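Local coordinates for protein RsfP (Uncultured bacterium, PDB 4GLJ) that probably catalyses the phosphate-dependent cleavage of methylthioadenosine, as a phosphorylase of the purine nucleoside phosphorylase superfamily, and binds the dye rhodamine B, at residues 219-224 with 243-248; 100-105 with 194-199; 22-27 with 248-253. One frame throughout, in Å; residues are numbered along the deposited sequence. Where two conformers were deposited one is given.

Contact 1 of 3, residues 219-224 with 243-248. With RHB (N-[9-(2-carboxyphenyl)-6-(diethylamino)-3H-xanthen-3-ylidene]-N-ethylethanaminium), chain C.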
loop_
_atom_site.group_PDB
_atom_site.type_symbol
_atom_site.label_atom_id
_atom_site.label_comp_id
_atom_site.label_asym_id
_atom_site.label_seq_id
_atom_site.Cartn_x
_atom_site.Cartn_y
_atom_site.Cartn_z
ATOM N N LEU A 219 23.896 3.299 5.239
ATOM C CA LEU A 219 24.993 2.401 5.508
ATOM C C LEU A 219 24.618 1.032 4.927
ATOM O O LEU A 219 23.677 0.403 5.360
ATOM C CB LEU A 219 25.155 2.249 7.029
ATOM C CG LEU A 219 25.101 3.553 7.851
ATOM C CD1 LEU A 219 25.357 3.237 9.325
ATOM C CD2 LEU A 219 26.143 4.524 7.310
ATOM N N VAL A 220 25.359 0.622 3.928
ATOM C CA VAL A 220 25.118 -0.638 3.259
ATOM C C VAL A 220 25.535 -1.796 4.125
ATOM O O VAL A 220 26.723 -1.992 4.491
ATOM C CB VAL A 220 25.786 -0.691 1.849
ATOM C CG1 VAL A 220 25.421 -2.021 1.216
ATOM C CG2 VAL A 220 25.340 0.519 0.971
ATOM N N THR A 221 24.552 -2.601 4.481
ATOM C CA THR A 221 24.841 -3.696 5.391
ATOM C C THR A 221 24.884 -5.029 4.673
ATOM O O THR A 221 25.435 -6.023 5.196
ATOM C CB THR A 221 23.880 -3.787 6.578
ATOM O OG1 THR A 221 22.534 -3.717 6.097
ATOM C CG2 THR A 221 24.147 -2.655 7.572
ATOM N N ASP A 222 24.365 -5.076 3.470
ATOM C CA ASP A 222 24.510 -6.301 2.690
ATOM C C ASP A 222 23.744 -6.119 1.372
ATOM O O ASP A 222 23.128 -5.102 1.150
ATOM C CB ASP A 222 24.055 -7.566 3.486
ATOM C CG ASP A 222 24.675 -8.896 2.938
ATOM O OD1 ASP A 222 25.366 -8.864 1.880
ATOM O OD2 ASP A 222 24.453 -9.988 3.548
ATOM N N PHE A 223 23.904 -7.067 0.471
ATOM C CA PHE A 223 23.073 -7.081 -0.702
ATOM C C PHE A 223 21.733 -7.447 -0.088
ATOM O O PHE A 223 21.671 -8.105 0.973
ATOM C CB PHE A 223 23.701 -7.942 -1.811
ATOM C CG PHE A 223 25.002 -7.373 -2.358
ATOM C CD1 PHE A 223 26.250 -7.994 -2.057
ATOM C CD2 PHE A 223 24.997 -6.194 -3.172
ATOM C CE1 PHE A 223 27.441 -7.455 -2.558
ATOM C CE2 PHE A 223 26.183 -5.666 -3.671
ATOM C CZ PHE A 223 27.401 -6.294 -3.378
ATOM N N ASP A 224 20.675 -6.994 -0.741
ATOM C CA ASP A 224 19.368 -7.466 -0.421
ATOM C C ASP A 224 19.562 -8.917 -0.842
ATOM O O ASP A 224 20.653 -9.313 -1.266
ATOM C CB ASP A 224 18.302 -6.652 -1.139
ATOM C CG ASP A 224 16.970 -6.786 -0.478
ATOM O OD1 ASP A 224 16.851 -7.087 0.737
ATOM O OD2 ASP A 224 15.974 -6.729 -1.207
ATOM N N MET A 243 28.040 -3.194 12.913
ATOM C CA MET A 243 28.720 -2.492 13.984
ATOM C C MET A 243 29.875 -1.666 13.434
ATOM O O MET A 243 30.106 -0.566 13.906
ATOM C CB MET A 243 29.115 -3.432 15.122
ATOM C CG MET A 243 28.160 -3.299 16.307
ATOM S SD MET A 243 27.811 -4.832 17.205
ATOM C CE MET A 243 26.777 -4.284 18.586
ATOM N N LYS A 244 30.552 -2.165 12.405
ATOM C CA LYS A 244 31.601 -1.377 11.786
ATOM C C LYS A 244 31.048 -0.141 11.052
ATOM O O LYS A 244 31.576 0.970 11.175
ATOM C CB LYS A 244 32.496 -2.213 10.868
ATOM C CG LYS A 244 33.590 -1.311 10.271
ATOM C CD LYS A 244 34.597 -2.022 9.374
ATOM C CE LYS A 244 35.693 -2.712 10.168
ATOM N NZ LYS A 244 36.453 -3.644 9.283
ATOM N N ASN A 245 29.959 -0.331 10.306
ATOM C CA ASN A 245 29.234 0.762 9.656
ATOM C C ASN A 245 28.868 1.850 10.629
ATOM O O ASN A 245 29.173 3.013 10.384
ATOM C CB ASN A 245 27.938 0.249 9.029
ATOM C CG ASN A 245 28.145 -0.267 7.641
ATOM O OD1 ASN A 245 28.923 0.307 6.895
ATOM N ND2 ASN A 245 27.430 -1.313 7.271
ATOM N N ALA A 246 28.219 1.460 11.739
ATOM C CA ALA A 246 27.849 2.386 12.795
ATOM C C ALA A 246 29.067 3.219 13.322
ATOM O O ALA A 246 28.985 4.454 13.469
ATOM C CB ALA A 246 27.163 1.632 13.939
ATOM N N ASP A 247 30.185 2.567 13.614
ATOM C CA ASP A 247 31.347 3.376 14.017
ATOM C C ASP A 247 31.943 4.323 12.931
ATOM O O ASP A 247 32.319 5.470 13.222
ATOM C CB ASP A 247 32.459 2.521 14.564
ATOM C CG ASP A 247 33.656 3.376 14.962
ATOM O OD1 ASP A 247 33.464 4.359 15.751
ATOM O OD2 ASP A 247 34.759 3.097 14.432
ATOM N N ASN A 248 32.016 3.864 11.679
ATOM C CA ASN A 248 32.317 4.753 10.545
ATOM C C ASN A 248 31.314 5.916 10.457
ATOM O O ASN A 248 31.695 7.082 10.303
ATOM C CB ASN A 248 32.363 3.951 9.237
ATOM C CG ASN A 248 33.600 3.087 9.125
ATOM O OD1 ASN A 248 34.620 3.372 9.771
ATOM N ND2 ASN A 248 33.534 2.015 8.298
HETATM O O2 RHB C . 22.305 -8.278 5.010
HETATM C C26 RHB C . 22.828 -8.527 6.120
HETATM C C19 RHB C . 22.172 -7.882 7.310
HETATM C C14 RHB C . 20.927 -7.332 7.140
HETATM C C15 RHB C . 20.284 -6.727 8.213
HETATM C C16 RHB C . 20.892 -6.631 9.459
HETATM C C17 RHB C . 22.162 -7.169 9.635
HETATM C C18 RHB C . 22.791 -7.782 8.556
HETATM C C9 RHB C . 20.217 -7.446 5.843
HETATM C C8 RHB C . 20.282 -8.704 5.071
HETATM C C13 RHB C . 21.064 -9.735 5.574
HETATM C C12 RHB C . 21.176 -10.921 4.870
HETATM C C11 RHB C . 20.500 -11.097 3.667
HETATM N N1 RHB C . 20.676 -12.356 3.027
HETATM C C35 RHB C . 20.275 -13.457 3.928
HETATM C C36 RHB C . 21.475 -14.186 4.502
HETATM C C22 RHB C . 19.935 -12.484 1.753
HETATM C C23 RHB C . 19.293 -13.857 1.640
HETATM C C10 RHB C . 19.704 -10.047 3.159
HETATM C C7 RHB C . 19.578 -8.827 3.866
HETATM O O1 RHB C . 18.806 -7.752 3.393
HETATM C C1 RHB C . 18.691 -6.542 4.092
HETATM C C2 RHB C . 19.372 -6.355 5.311
HETATM C C6 RHB C . 17.907 -5.473 3.624
HETATM C C5 RHB C . 17.861 -4.298 4.400
HETATM C C4 RHB C . 18.546 -4.129 5.589
HETATM C C3 RHB C . 19.308 -5.176 6.052
HETATM N N2 RHB C . 17.053 -3.242 4.030
HETATM C C24 RHB C . 15.942 -3.959 3.443
HETATM C C25 RHB C . 14.696 -3.388 4.056
HETATM C C33 RHB C . 16.451 -2.735 5.266
HETATM C C34 RHB C . 17.490 -2.080 6.164
HETATM O O3 RHB C . 23.860 -9.247 6.222
#
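Asn245 reaches from helix 237-263 to residues 219-221 of strand 213-221, and it carries the one hydrogen bond across the contact and about half of the buried surface. Its CB lies 4.0 Å from Leu219 CB and equally close to Leu219 CD1, the two side chains running past each other in opposite directions. At the next atom, Asn245 CG still rests against Leu219 CB. The tip then turns polar: Asn245 ND2 donates to Val220 O over 2.9 Å, with an angle of 150° at the hydrogen. The donor stands 59° out of the carbonyl plane, so it does not sit on a lone pair, and the acceptor is itself tilted a little from the amide plane. Asn245 ND2 also lies 3.6 Å from the methyl Thr221 CG2. In the conformer modelled here, Thr221 OG1 is hydrogen-bonded to Val99 O and lies 3.5 Å from C3 of the rhodamine B. Helix and strand segments run nearly antiparallel, 170° apart, with axes 8.7 Å from each other. Beyond Thr221 the chain turns a corner at Asp222, and Asp222 to Asp224 line the dye pocket. Asn241, one helical turn before Asn245, gives its ND2 to Thr221 O. Two asparagine amides of one helix thus serve successive carbonyls. In this buried setting Asn245 adds an off-plane bond to Val220 O, whose residue is also bonded through its backbone to Leu109 and Asp110; the apolar stem packs on Leu219 while the amide bonds to the backbone, next to the pocket residues Thr221 to Asp224.

Contact 2 of 3, residues 100-105 with 194-199. With RHB (N-[9-(2-carboxyphenyl)-6-(diethylamino)-3H-xanthen-3-ylidene]-N-ethylethanaminium), chain C; PO4 (phosphate ion), chain D.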
loop_
_atom_site.group_PDB
_atom_site.type_symbol
_atom_site.label_atom_id
_atom_site.label_comp_id
_atom_site.label_asym_id
_atom_site.label_seq_id
_atom_site.Cartn_x
_atom_site.Cartn_y
_atom_site.Cartn_z
ATOM N N GLY A 100 19.899 -2.197 2.543
ATOM C CA GLY A 100 20.364 -3.257 1.668
ATOM C C GLY A 100 20.712 -2.696 0.329
ATOM O O GLY A 100 20.111 -1.738 -0.130
ATOM N N SER A 101 21.667 -3.302 -0.346
ATOM C CA SER A 101 22.024 -2.822 -1.686
ATOM C C SER A 101 21.251 -3.574 -2.762
ATOM O O SER A 101 21.095 -4.815 -2.696
ATOM C CB SER A 101 23.524 -3.068 -1.969
ATOM O OG SER A 101 23.774 -2.964 -3.395
ATOM N N LEU A 102 20.775 -2.847 -3.750
ATOM C CA LEU A 102 20.169 -3.466 -4.950
ATOM C C LEU A 102 21.092 -3.390 -6.166
ATOM O O LEU A 102 20.704 -3.763 -7.266
ATOM C CB LEU A 102 18.850 -2.717 -5.275
ATOM C CG LEU A 102 17.746 -2.772 -4.199
ATOM C CD1 LEU A 102 16.634 -1.763 -4.457
ATOM C CD2 LEU A 102 17.193 -4.217 -4.110
ATOM N N GLN A 103 22.354 -2.998 -5.998
ATOM C CA GLN A 103 23.216 -2.739 -7.146
ATOM C C GLN A 103 24.599 -3.332 -6.824
ATOM O O GLN A 103 25.152 -3.150 -5.705
ATOM C CB GLN A 103 23.344 -1.206 -7.401
ATOM C CG GLN A 103 22.060 -0.450 -7.742
ATOM C CD GLN A 103 21.423 -0.982 -9.033
ATOM O OE1 GLN A 103 22.137 -1.492 -9.885
ATOM N NE2 GLN A 103 20.076 -0.925 -9.151
ATOM N N GLU A 104 25.143 -4.047 -7.798
ATOM C CA GLU A 104 26.501 -4.640 -7.670
ATOM C C GLU A 104 27.604 -3.728 -7.138
ATOM O O GLU A 104 28.484 -4.118 -6.352
ATOM C CB GLU A 104 26.932 -5.198 -9.015
ATOM C CG GLU A 104 28.122 -6.106 -8.829
ATOM C CD GLU A 104 27.871 -7.179 -7.746
ATOM O OE1 GLU A 104 26.798 -7.870 -7.794
ATOM O OE2 GLU A 104 28.759 -7.324 -6.856
ATOM N N THR A 105 27.586 -2.497 -7.608
ATOM C CA THR A 105 28.636 -1.559 -7.236
ATOM C C THR A 105 28.442 -0.930 -5.856
ATOM O O THR A 105 29.346 -0.267 -5.369
ATOM C CB THR A 105 28.651 -0.418 -8.230
ATOM O OG1 THR A 105 27.304 0.044 -8.333
ATOM C CG2 THR A 105 29.176 -0.933 -9.588
ATOM N N ASP A 194 18.212 1.806 -5.839
ATOM C CA ASP A 194 19.612 1.423 -5.634
ATOM C C ASP A 194 19.854 0.777 -4.263
ATOM O O ASP A 194 20.730 -0.074 -4.129
ATOM C CB ASP A 194 20.471 2.692 -5.756
ATOM C CG ASP A 194 20.388 3.291 -7.166
ATOM O OD1 ASP A 194 19.949 4.457 -7.318
ATOM O OD2 ASP A 194 20.725 2.546 -8.144
ATOM N N ILE A 195 19.094 1.217 -3.275
ATOM C CA ILE A 195 19.173 0.744 -1.904
ATOM C C ILE A 195 17.721 0.636 -1.355
ATOM O O ILE A 195 16.823 1.316 -1.839
ATOM C CB ILE A 195 20.028 1.667 -1.028
ATOM C CG1 ILE A 195 19.441 3.100 -0.967
ATOM C CG2 ILE A 195 21.493 1.649 -1.541
ATOM C CD1 ILE A 195 20.194 4.112 -0.093
ATOM N N ILE A 196 17.568 -0.212 -0.345
ATOM C CA ILE A 196 16.336 -0.544 0.279
ATOM C C ILE A 196 16.411 -0.411 1.775
ATOM O O ILE A 196 17.315 -0.980 2.457
ATOM C CB ILE A 196 15.838 -1.959 -0.166
ATOM C CG1 ILE A 196 14.501 -2.335 0.556
ATOM C CG2 ILE A 196 16.897 -3.038 0.059
ATOM C CD1 ILE A 196 13.687 -3.258 -0.323
ATOM N N GLY A 197 15.438 0.283 2.340
ATOM C CA GLY A 197 15.398 0.382 3.798
ATOM C C GLY A 197 13.919 0.366 4.246
ATOM O O GLY A 197 13.046 0.152 3.413
ATOM N N MET A 198 13.658 0.522 5.558
ATOM C CA MET A 198 12.266 0.382 6.069
ATOM C C MET A 198 11.819 1.604 6.825
ATOM O O MET A 198 10.689 1.612 7.368
ATOM C CB MET A 198 12.178 -0.865 6.966
ATOM C CG MET A 198 12.566 -2.164 6.228
ATOM S SD MET A 198 12.319 -3.591 7.292
ATOM C CE MET A 198 12.864 -4.865 6.185
ATOM N N THR A 199 12.701 2.610 6.942
ATOM C CA THR A 199 12.379 3.658 7.958
ATOM C C THR A 199 12.313 5.130 7.448
ATOM O O THR A 199 11.700 5.985 8.141
ATOM C CB THR A 199 13.424 3.653 9.132
ATOM O OG1 THR A 199 14.750 3.811 8.556
ATOM C CG2 THR A 199 13.380 2.382 9.884
HETATM O O2 RHB C . 22.305 -8.278 5.010
HETATM C C26 RHB C . 22.828 -8.527 6.120
HETATM C C19 RHB C . 22.172 -7.882 7.310
HETATM C C14 RHB C . 20.927 -7.332 7.140
HETATM C C15 RHB C . 20.284 -6.727 8.213
HETATM C C16 RHB C . 20.892 -6.631 9.459
HETATM C C17 RHB C . 22.162 -7.169 9.635
HETATM C C18 RHB C . 22.791 -7.782 8.556
HETATM C C9 RHB C . 20.217 -7.446 5.843
HETATM C C8 RHB C . 20.282 -8.704 5.071
HETATM C C13 RHB C . 21.064 -9.735 5.574
HETATM C C12 RHB C . 21.176 -10.921 4.870
HETATM C C11 RHB C . 20.500 -11.097 3.667
HETATM N N1 RHB C . 20.676 -12.356 3.027
HETATM C C35 RHB C . 20.275 -13.457 3.928
HETATM C C36 RHB C . 21.475 -14.186 4.502
HETATM C C22 RHB C . 19.935 -12.484 1.753
HETATM C C23 RHB C . 19.293 -13.857 1.640
HETATM C C10 RHB C . 19.704 -10.047 3.159
HETATM C C7 RHB C . 19.578 -8.827 3.866
HETATM O O1 RHB C . 18.806 -7.752 3.393
HETATM C C1 RHB C . 18.691 -6.542 4.092
HETATM C C2 RHB C . 19.372 -6.355 5.311
HETATM C C6 RHB C . 17.907 -5.473 3.624
HETATM C C5 RHB C . 17.861 -4.298 4.400
HETATM C C4 RHB C . 18.546 -4.129 5.589
HETATM C C3 RHB C . 19.308 -5.176 6.052
HETATM N N2 RHB C . 17.053 -3.242 4.030
HETATM C C24 RHB C . 15.942 -3.959 3.443
HETATM C C25 RHB C . 14.696 -3.388 4.056
HETATM C C33 RHB C . 16.451 -2.735 5.266
HETATM C C34 RHB C . 17.490 -2.080 6.164
HETATM O O3 RHB C . 23.860 -9.247 6.222
HETATM P P PO4 D . 17.164 1.820 10.197
HETATM O O1 PO4 D . 16.913 0.343 10.288
HETATM O O2 PO4 D . 18.666 1.912 10.320
HETATM O O3 PO4 D . 16.632 2.222 8.872
HETATM O O4 PO4 D . 16.508 2.614 11.322
#
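Gly100 and Ile196 pair through their backbones with a bound dye set directly against them: N2 of the rhodamine B lies 2.8 Å from Ile196 O and 3.4 Å from Gly100 N. Gly100 itself has no side chain on the face that carries Ile196, and a diethylamino group of the dye lies against it. Gly100 N donates to Ile196 O over 2.9 Å at 166°, and Ile196 N returns a bond of 3.0 Å to Gly100 O, which makes this a hydrogen-bonded antiparallel pair and Ser101 with Ile195 the non-hydrogen-bonded pair beside it. Gly100 O also receives a CA-H...O contact, with Ile195 CA at 3.2 Å. Leu102 N extends the ladder to Asp194 O (2.8 Å), although here the donor stands 42° above the carbonyl plane as the chain leaves the strand. Ser101 OG accepts from Gln103 N, an ST turn, and is also hydrogen-bonded to Leu106 O. Gln103 brings its CG to 3.3 Å from Asp194 OD2; the two side chains pass at a slant, amide and carboxylate planes 69° apart, while Gln103 NE2 is held by Ala193 O and Asp194 OD1 by Thr170 N. Ile196, with CG1 anti to its backbone N, sets CG1 3.6 Å from C24 of the dye, and Met198 also borders it. Short strand 195-197 lies between strands 92-101 and 169-173, Ile195 facing Tyr171 and Ala218, whereas Leu102 and Ile196 pack on Val172 and on Tyr188 of helix 182-190.

Contact 3 of 3, residues 22-27 with 248-253. With RHB (N-[9-(2-carboxyphenyl)-6-(diethylamino)-3H-xanthen-3-ylidene]-N-ethylethanaminium), chain B; PO4 (phosphate ion), chain D.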
loop_
_atom_site.group_PDB
_atom_site.type_symbol
_atom_site.label_atom_id
_atom_site.label_comp_id
_atom_site.label_asym_id
_atom_site.label_seq_id
_atom_site.Cartn_x
_atom_site.Cartn_y
_atom_site.Cartn_z
ATOM N N SER A 22 19.607 1.414 12.790
ATOM C CA SER A 22 20.100 0.170 13.348
ATOM C C SER A 22 21.610 0.286 13.614
ATOM O O SER A 22 22.355 0.715 12.734
ATOM C CB SER A 22 19.819 -0.979 12.409
ATOM O OG SER A 22 18.425 -1.215 12.333
ATOM N N GLY A 23 22.054 -0.144 14.826
ATOM C CA GLY A 23 23.457 -0.104 15.193
ATOM C C GLY A 23 23.864 1.217 15.852
ATOM O O GLY A 23 24.914 1.277 16.423
ATOM N N LEU A 24 23.062 2.272 15.730
ATOM C CA LEU A 24 23.274 3.577 16.431
ATOM C C LEU A 24 22.312 3.913 17.601
ATOM O O LEU A 24 21.265 4.589 17.413
ATOM C CB LEU A 24 23.208 4.723 15.432
ATOM C CG LEU A 24 24.359 4.891 14.449
ATOM C CD1 LEU A 24 24.039 4.062 13.212
ATOM C CD2 LEU A 24 24.427 6.393 14.152
ATOM N N TYR A 25 22.721 3.525 18.808
ATOM C CA TYR A 25 21.894 3.636 20.026
ATOM C C TYR A 25 22.397 4.786 20.878
ATOM O O TYR A 25 21.648 5.327 21.691
ATOM C CB TYR A 25 21.814 2.274 20.779
ATOM C CG TYR A 25 21.391 1.224 19.760
ATOM C CD1 TYR A 25 22.151 0.068 19.520
ATOM C CD2 TYR A 25 20.260 1.476 18.942
ATOM C CE1 TYR A 25 21.757 -0.846 18.525
ATOM C CE2 TYR A 25 19.867 0.601 17.939
ATOM C CZ TYR A 25 20.600 -0.549 17.728
ATOM O OH TYR A 25 20.160 -1.389 16.735
ATOM N N GLN A 26 23.646 5.183 20.650
ATOM C CA GLN A 26 24.141 6.425 21.214
ATOM C C GLN A 26 25.176 7.184 20.369
ATOM O O GLN A 26 25.775 6.632 19.436
ATOM C CB GLN A 26 24.670 6.215 22.646
ATOM C CG GLN A 26 25.787 5.209 22.808
ATOM C CD GLN A 26 26.605 5.539 24.031
ATOM O OE1 GLN A 26 26.051 5.773 25.109
ATOM N NE2 GLN A 26 27.926 5.603 23.867
ATOM N N MET A 27 25.341 8.464 20.708
ATOM C CA MET A 27 26.468 9.246 20.264
ATOM C C MET A 27 27.453 9.480 21.414
ATOM O O MET A 27 27.411 10.525 22.048
ATOM C CB MET A 27 26.007 10.575 19.699
ATOM C CG MET A 27 25.601 10.485 18.252
ATOM S SD MET A 27 25.443 12.104 17.463
ATOM C CE MET A 27 24.114 12.925 18.361
ATOM N N ASN A 248 32.016 3.864 11.679
ATOM C CA ASN A 248 32.317 4.753 10.545
ATOM C C ASN A 248 31.314 5.916 10.457
ATOM O O ASN A 248 31.695 7.082 10.303
ATOM C CB ASN A 248 32.363 3.951 9.237
ATOM C CG ASN A 248 33.600 3.087 9.125
ATOM O OD1 ASN A 248 34.620 3.372 9.771
ATOM N ND2 ASN A 248 33.534 2.015 8.298
ATOM N N ALA A 249 30.027 5.605 10.616
ATOM C CA ALA A 249 28.980 6.630 10.590
ATOM C C ALA A 249 29.225 7.721 11.625
ATOM O O ALA A 249 29.123 8.885 11.286
ATOM C CB ALA A 249 27.578 6.033 10.733
ATOM N N GLN A 250 29.608 7.362 12.858
ATOM C CA GLN A 250 29.933 8.363 13.868
ATOM C C GLN A 250 30.999 9.378 13.416
ATOM O O GLN A 250 30.853 10.587 13.697
ATOM C CB GLN A 250 30.418 7.719 15.190
ATOM C CG GLN A 250 29.425 6.751 15.824
ATOM C CD GLN A 250 28.257 7.434 16.539
ATOM O OE1 GLN A 250 28.183 8.679 16.622
ATOM N NE2 GLN A 250 27.335 6.622 17.071
ATOM N N GLN A 251 32.046 8.897 12.732
ATOM C CA GLN A 251 33.090 9.822 12.204
ATOM C C GLN A 251 32.532 10.760 11.150
ATOM O O GLN A 251 32.795 11.987 11.155
ATOM C CB GLN A 251 34.323 9.068 11.662
ATOM C CG GLN A 251 34.913 8.060 12.617
ATOM C CD GLN A 251 35.102 8.651 14.002
ATOM O OE1 GLN A 251 35.578 9.800 14.150
ATOM N NE2 GLN A 251 34.729 7.875 15.034
ATOM N N VAL A 252 31.644 10.206 10.311
ATOM C CA VAL A 252 31.036 11.007 9.285
ATOM C C VAL A 252 30.136 12.092 9.872
ATOM O O VAL A 252 30.208 13.245 9.432
ATOM C CB VAL A 252 30.270 10.134 8.237
ATOM C CG1 VAL A 252 29.660 11.060 7.170
ATOM C CG2 VAL A 252 31.233 9.078 7.606
ATOM N N ILE A 253 29.271 11.714 10.817
ATOM C CA ILE A 253 28.403 12.637 11.555
ATOM C C ILE A 253 29.242 13.751 12.216
ATOM O O ILE A 253 28.876 14.944 12.139
ATOM C CB ILE A 253 27.603 11.831 12.640
ATOM C CG1 ILE A 253 26.458 11.012 12.001
ATOM C CG2 ILE A 253 27.065 12.676 13.781
ATOM C CD1 ILE A 253 26.036 9.896 12.976
HETATM O O2 RHB B . 19.413 -8.868 14.987
HETATM C C26 RHB B . 19.478 -9.851 14.225
HETATM C C19 RHB B . 19.253 -9.697 12.756
HETATM C C14 RHB B . 19.147 -8.497 12.055
HETATM C C15 RHB B . 18.956 -8.557 10.681
HETATM C C16 RHB B . 18.861 -9.751 9.993
HETATM C C17 RHB B . 18.955 -10.930 10.689
HETATM C C18 RHB B . 19.160 -10.886 12.060
HETATM C C9 RHB B . 19.221 -7.100 12.589
HETATM C C8 RHB B . 18.599 -6.034 11.747
HETATM C C13 RHB B . 17.971 -6.320 10.543
HETATM C C12 RHB B . 17.386 -5.325 9.756
HETATM C C11 RHB B . 17.392 -4.016 10.184
HETATM N N1 RHB B . 16.860 -2.976 9.389
HETATM C C35 RHB B . 17.324 -3.326 8.033
HETATM C C36 RHB B . 18.778 -3.748 8.173
HETATM C C22 RHB B . 15.404 -2.655 9.428
HETATM C C23 RHB B . 15.124 -1.600 10.511
HETATM C C10 RHB B . 18.051 -3.742 11.374
HETATM C C7 RHB B . 18.632 -4.731 12.159
HETATM O O1 RHB B . 19.243 -4.398 13.341
HETATM C C1 RHB B . 19.850 -5.305 14.169
HETATM C C2 RHB B . 19.880 -6.658 13.861
HETATM C C6 RHB B . 20.429 -4.834 15.337
HETATM C C5 RHB B . 21.049 -5.696 16.221
HETATM C C4 RHB B . 21.087 -7.053 15.931
HETATM C C3 RHB B . 20.506 -7.533 14.753
HETATM N N2 RHB B . 21.638 -5.166 17.385
HETATM C C24 RHB B . 20.635 -4.607 18.314
HETATM C C25 RHB B . 21.303 -3.539 19.157
HETATM C C33 RHB B . 22.487 -6.180 18.044
HETATM C C34 RHB B . 23.555 -5.468 18.852
HETATM O O3 RHB B . 19.770 -10.987 14.645
HETATM P P PO4 D . 17.164 1.820 10.197
HETATM O O1 PO4 D . 16.913 0.343 10.288
HETATM O O2 PO4 D . 18.666 1.912 10.320
HETATM O O3 PO4 D . 16.632 2.222 8.872
HETATM O O4 PO4 D . 16.508 2.614 11.322
#
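Residues 22-27 form an irregular loop that passes alongside helix 237-263, coming closest in backbone terms where Met27 CA lies 7.3 Å from Gln250 CA. The polar link is the amide of Gln250, whose chain bends at chi2 (-76°) to bring the tip to the loop. Gln250 NE2 donates to Gln26 O over 2.8 Å; the donor is in the carbonyl plane, but the angle at the hydrogen is a bent 132°. The other end of the amide, Gln250 OE1, lies 3.5 Å from Met27 CG, the side chains crossing. Beside the amide, Ile253 closes the apolar part with two branches: its CD1 meets Leu24 CD2 tip to tip at 4.0 Å, and its CG2 touches Met27 SD at 4.1 Å. Leu24 and Ile253 also share Val96 of strand 92-101, which places the contact over the central sheet. The loop follows strand 16-20, and Ser22 N donates to O2 of a phosphate ion over 2.7 Å, consistent with the phosphate site of this superfamily. The ion is also bound by Arg64, His65 and Ala98. Ser22 OG, bonded to His69 NE2, is less surely placed because it crowds the dye. Ser22 and Tyr25 line a rhodamine B pocket. Gly23, at a positive phi of 89°, turns the chain between Ser22 and Leu24, whose side chain heads for the helix, while Met27 also packs on Val59 and Phe61 of strand 57-63.

How the contacts relate
All three contacts are mainly buried, though contact 3 has the exposed Gln26 at its edge and contact 2 has Gln103 and Asp194 partly exposed. Contacts 1 and 3 use successive turns of helix 237-263, share Asn248, and each relies on one side-chain amide donating to a backbone carbonyl; Leu219 CD1 and Ala249 CB, 3.8 Å apart, join their apolar parts. Contact 2 is instead backbone pairing within the sheet, and it continues across the sheet into contact 1, where Ser101 N lies 2.8 Å from Asp222 O. Contacts 1 and 2 border the same rhodamine B. Contacts 2 and 3 do not touch each other, yet both touch one phosphate ion.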